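Local coordinates for protein GLB-12 (PDB 4BJA), which binds heme b with two protein ligands to the iron and probably acts as a redox-signalling globin essential for reproduction in Caenorhabditis elegans, at residues Asp52-Ile57 with Gly91-Phe96. The protein carries 1 engineered substitution. Numbering follows the deposited sequence.
Sequences DIVGLI and GHILRF. With HEM (protoporphyrin IX containing Fe), chain B.
G55 and I93 mark the closest backbone approach, their CA atoms 5.7 Å apart, where the helical segments 52-57 and 91-96 pass with axes 9.3 Å from each other. The N-to-C directions differ by 128°, an oblique crossing, nearer antiparallel than parallel, and no hydrogen bond joins the two segments. With no side chain on G55, I93 lies directly against its backbone: CD1 is 3.7 Å from G55 CA, while the CG2 branch meets both N and CA of the same glycine. Beside it, V54 CG1 stands anti to the backbone N (chi1 169°), which directs this methyl into the angle between I93 and F96, 4.0 Å from I93 CG2 and, in an apolar contact with the F96 ring, 3.8 Å from F96 CD1. Chain order and heme ligation are consistent with a B/E helix crossing of the globin fold, with segment 91-96 on the distal E helix. One turn of this helix thus meets helix 50-65 through I93 and the heme through H92, whose NE2 binds iron at 2.1 Å; H127 supplies the other axial nitrogen, making the site bis-histidyl. F96 bridges the two surfaces, since its CE2 lies 3.6 Å from the heme methyl CMB, and F152 stacks on its ring. Along the heme periphery, R95 runs extended from CG to NE, with CD 3.5 Å from the propionate carbon CAA, and its NH1 turns back to G91 O in a weak hydrogen bond.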
loop_
_atom_site.group_PDB
_atom_site.type_symbol
_atom_site.label_atom_id
_atom_site.label_comp_id
_atom_site.label_asym_id
_atom_site.label_seq_id
_atom_site.Cartn_x
_atom_site.Cartn_y
_atom_site.Cartn_z
ATOM N N ASP A 52 -4.250 27.892 -8.012
ATOM C CA ASP A 52 -4.952 28.791 -7.095
ATOM C C ASP A 52 -5.685 27.978 -6.010
ATOM O O ASP A 52 -5.640 28.320 -4.813
ATOM C CB ASP A 52 -5.970 29.649 -7.857
ATOM C CG ASP A 52 -5.350 30.880 -8.557
ATOM O OD1 ASP A 52 -4.121 31.112 -8.490
ATOM O OD2 ASP A 52 -6.141 31.639 -9.185
ATOM N N ILE A 53 -6.367 26.904 -6.415
ATOM C CA ILE A 53 -7.060 26.051 -5.451
ATOM C C ILE A 53 -6.061 25.421 -4.451
ATOM O O ILE A 53 -6.301 25.403 -3.222
ATOM C CB ILE A 53 -7.938 24.959 -6.158
ATOM C CG1 ILE A 53 -9.104 25.633 -6.918
ATOM C CG2 ILE A 53 -8.453 24.001 -5.128
ATOM C CD1 ILE A 53 -9.867 24.697 -7.952
ATOM N N VAL A 54 -4.933 24.921 -4.960
ATOM C CA VAL A 54 -3.923 24.375 -4.104
ATOM C C VAL A 54 -3.450 25.436 -3.087
ATOM O O VAL A 54 -3.310 25.149 -1.916
ATOM C CB VAL A 54 -2.728 23.828 -4.925
ATOM C CG1 VAL A 54 -1.527 23.491 -4.032
ATOM C CG2 VAL A 54 -3.199 22.601 -5.755
ATOM N N GLY A 55 -3.198 26.660 -3.582
ATOM C CA GLY A 55 -2.817 27.791 -2.720
ATOM C C GLY A 55 -3.859 28.038 -1.621
ATOM O O GLY A 55 -3.502 28.175 -0.470
ATOM N N LEU A 56 -5.151 28.050 -1.981
ATOM C CA LEU A 56 -6.241 28.361 -1.005
ATOM C C LEU A 56 -6.283 27.284 0.074
ATOM O O LEU A 56 -6.507 27.565 1.257
ATOM C CB LEU A 56 -7.579 28.376 -1.722
ATOM C CG LEU A 56 -7.746 29.624 -2.598
ATOM C CD1 LEU A 56 -9.102 29.611 -3.262
ATOM C CD2 LEU A 56 -7.579 30.880 -1.733
ATOM N N ILE A 57 -6.092 26.031 -0.351
ATOM C CA ILE A 57 -6.117 24.928 0.597
ATOM C C ILE A 57 -4.895 24.982 1.541
ATOM O O ILE A 57 -5.030 24.771 2.745
ATOM C CB ILE A 57 -6.305 23.556 -0.113
ATOM C CG1 ILE A 57 -7.682 23.530 -0.802
ATOM C CG2 ILE A 57 -6.140 22.349 0.922
ATOM C CD1 ILE A 57 -7.931 22.378 -1.747
ATOM N N GLY A 91 6.535 28.513 -2.620
ATOM C CA GLY A 91 7.355 27.461 -3.304
ATOM C C GLY A 91 6.699 26.107 -3.112
ATOM O O GLY A 91 6.648 25.269 -4.038
ATOM N N HIS A 92 6.199 25.886 -1.908
ATOM C CA HIS A 92 5.614 24.598 -1.624
ATOM C C HIS A 92 4.322 24.393 -2.386
ATOM O O HIS A 92 4.008 23.259 -2.790
ATOM C CB HIS A 92 5.378 24.418 -0.136
ATOM C CG HIS A 92 5.244 22.983 0.232
ATOM N ND1 HIS A 92 4.024 22.385 0.461
ATOM C CD2 HIS A 92 6.172 21.996 0.301
ATOM C CE1 HIS A 92 4.214 21.094 0.715
ATOM N NE2 HIS A 92 5.504 20.833 0.621
ATOM N N ILE A 93 3.507 25.452 -2.477
ATOM C CA ILE A 93 2.302 25.410 -3.268
ATOM C C ILE A 93 2.606 25.038 -4.749
ATOM O O ILE A 93 1.954 24.161 -5.333
ATOM C CB ILE A 93 1.537 26.743 -3.179
ATOM C CG1 ILE A 93 0.851 26.824 -1.777
ATOM C CG2 ILE A 93 0.545 26.852 -4.320
ATOM C CD1 ILE A 93 0.600 28.260 -1.382
ATOM N N LEU A 94 3.635 25.665 -5.324
ATOM C CA LEU A 94 4.051 25.353 -6.677
ATOM C C LEU A 94 4.470 23.864 -6.774
ATOM O O LEU A 94 4.056 23.148 -7.702
ATOM C CB LEU A 94 5.250 26.231 -7.036
ATOM C CG LEU A 94 5.940 25.812 -8.339
ATOM C CD1 LEU A 94 5.021 26.225 -9.459
ATOM C CD2 LEU A 94 7.336 26.440 -8.424
ATOM N N ARG A 95 5.270 23.411 -5.821
ATOM C CA ARG A 95 5.840 22.037 -5.853
ATOM C C ARG A 95 4.738 21.001 -5.717
ATOM O O ARG A 95 4.745 19.965 -6.415
ATOM C CB ARG A 95 6.892 21.827 -4.752
ATOM C CG ARG A 95 8.212 22.619 -5.010
ATOM C CD ARG A 95 8.983 22.824 -3.710
ATOM N NE ARG A 95 10.396 23.246 -3.864
ATOM C CZ ARG A 95 10.793 24.492 -4.119
ATOM N NH1 ARG A 95 9.894 25.460 -4.302
ATOM N NH2 ARG A 95 12.089 24.774 -4.217
ATOM N N PHE A 96 3.783 21.272 -4.820
ATOM C CA PHE A 96 2.678 20.341 -4.563
ATOM C C PHE A 96 1.761 20.314 -5.772
ATOM O O PHE A 96 1.385 19.251 -6.246
ATOM C CB PHE A 96 1.913 20.800 -3.301
ATOM C CG PHE A 96 0.841 19.863 -2.888
ATOM C CD1 PHE A 96 -0.383 19.882 -3.529
ATOM C CD2 PHE A 96 1.053 18.993 -1.831
ATOM C CE1 PHE A 96 -1.395 18.983 -3.160
ATOM C CE2 PHE A 96 0.044 18.071 -1.440
ATOM C CZ PHE A 96 -1.188 18.100 -2.117
HETATM C CHA HEM B . 9.364 20.073 -0.632
HETATM C CHB HEM B . 5.310 17.762 -1.926
HETATM C CHC HEM B . 3.927 17.602 2.676
HETATM C CHD HEM B . 7.536 20.574 3.834
HETATM C C1A HEM B . 8.421 19.418 -1.348
HETATM C C2A HEM B . 8.520 19.079 -2.756
HETATM C C3A HEM B . 7.382 18.442 -3.082
HETATM C C4A HEM B . 6.542 18.372 -1.907
HETATM C CMA HEM B . 6.949 17.874 -4.461
HETATM C CAA HEM B . 9.756 19.397 -3.660
HETATM C CBA HEM B . 10.405 18.110 -4.190
HETATM C CGA HEM B . 10.880 17.351 -3.032
HETATM O O1A HEM B . 11.559 17.957 -2.156
HETATM O O2A HEM B . 10.521 16.145 -2.986
HETATM C C1B HEM B . 4.647 17.483 -0.768
HETATM C C2B HEM B . 3.479 16.616 -0.669
HETATM C C3B HEM B . 3.113 16.569 0.580
HETATM C C4B HEM B . 4.010 17.408 1.334
HETATM C CMB HEM B . 2.828 15.877 -1.850
HETATM C CAB HEM B . 1.928 15.719 1.112
HETATM C CBB HEM B . 1.372 16.036 2.255
HETATM C C1C HEM B . 4.784 18.373 3.386
HETATM C C2C HEM B . 4.694 18.628 4.801
HETATM C C3C HEM B . 5.688 19.435 5.129
HETATM C C4C HEM B . 6.429 19.759 3.931
HETATM C CMC HEM B . 3.632 18.007 5.740
HETATM C CAC HEM B . 5.954 19.956 6.560
HETATM C CBC HEM B . 7.195 20.301 6.855
HETATM C C1D HEM B . 8.295 20.768 2.736
HETATM C C2D HEM B . 9.345 21.736 2.627
HETATM C C3D HEM B . 9.909 21.571 1.252
HETATM C C4D HEM B . 9.151 20.513 0.649
HETATM C CMD HEM B . 9.830 22.756 3.683
HETATM C CAD HEM B . 11.042 22.392 0.608
HETATM C CBD HEM B . 10.365 23.411 -0.323
HETATM C CGD HEM B . 9.570 24.508 0.382
HETATM O O1D HEM B . 9.805 24.821 1.568
HETATM O O2D HEM B . 8.700 25.089 -0.281
HETATM N NA HEM B . 7.187 18.984 -0.849
HETATM N NB HEM B . 4.967 17.970 0.496
HETATM N NC HEM B . 5.858 19.086 2.897
HETATM N ND HEM B . 8.196 20.062 1.531
HETATM FE FE HEM B . 6.561 19.048 0.999
#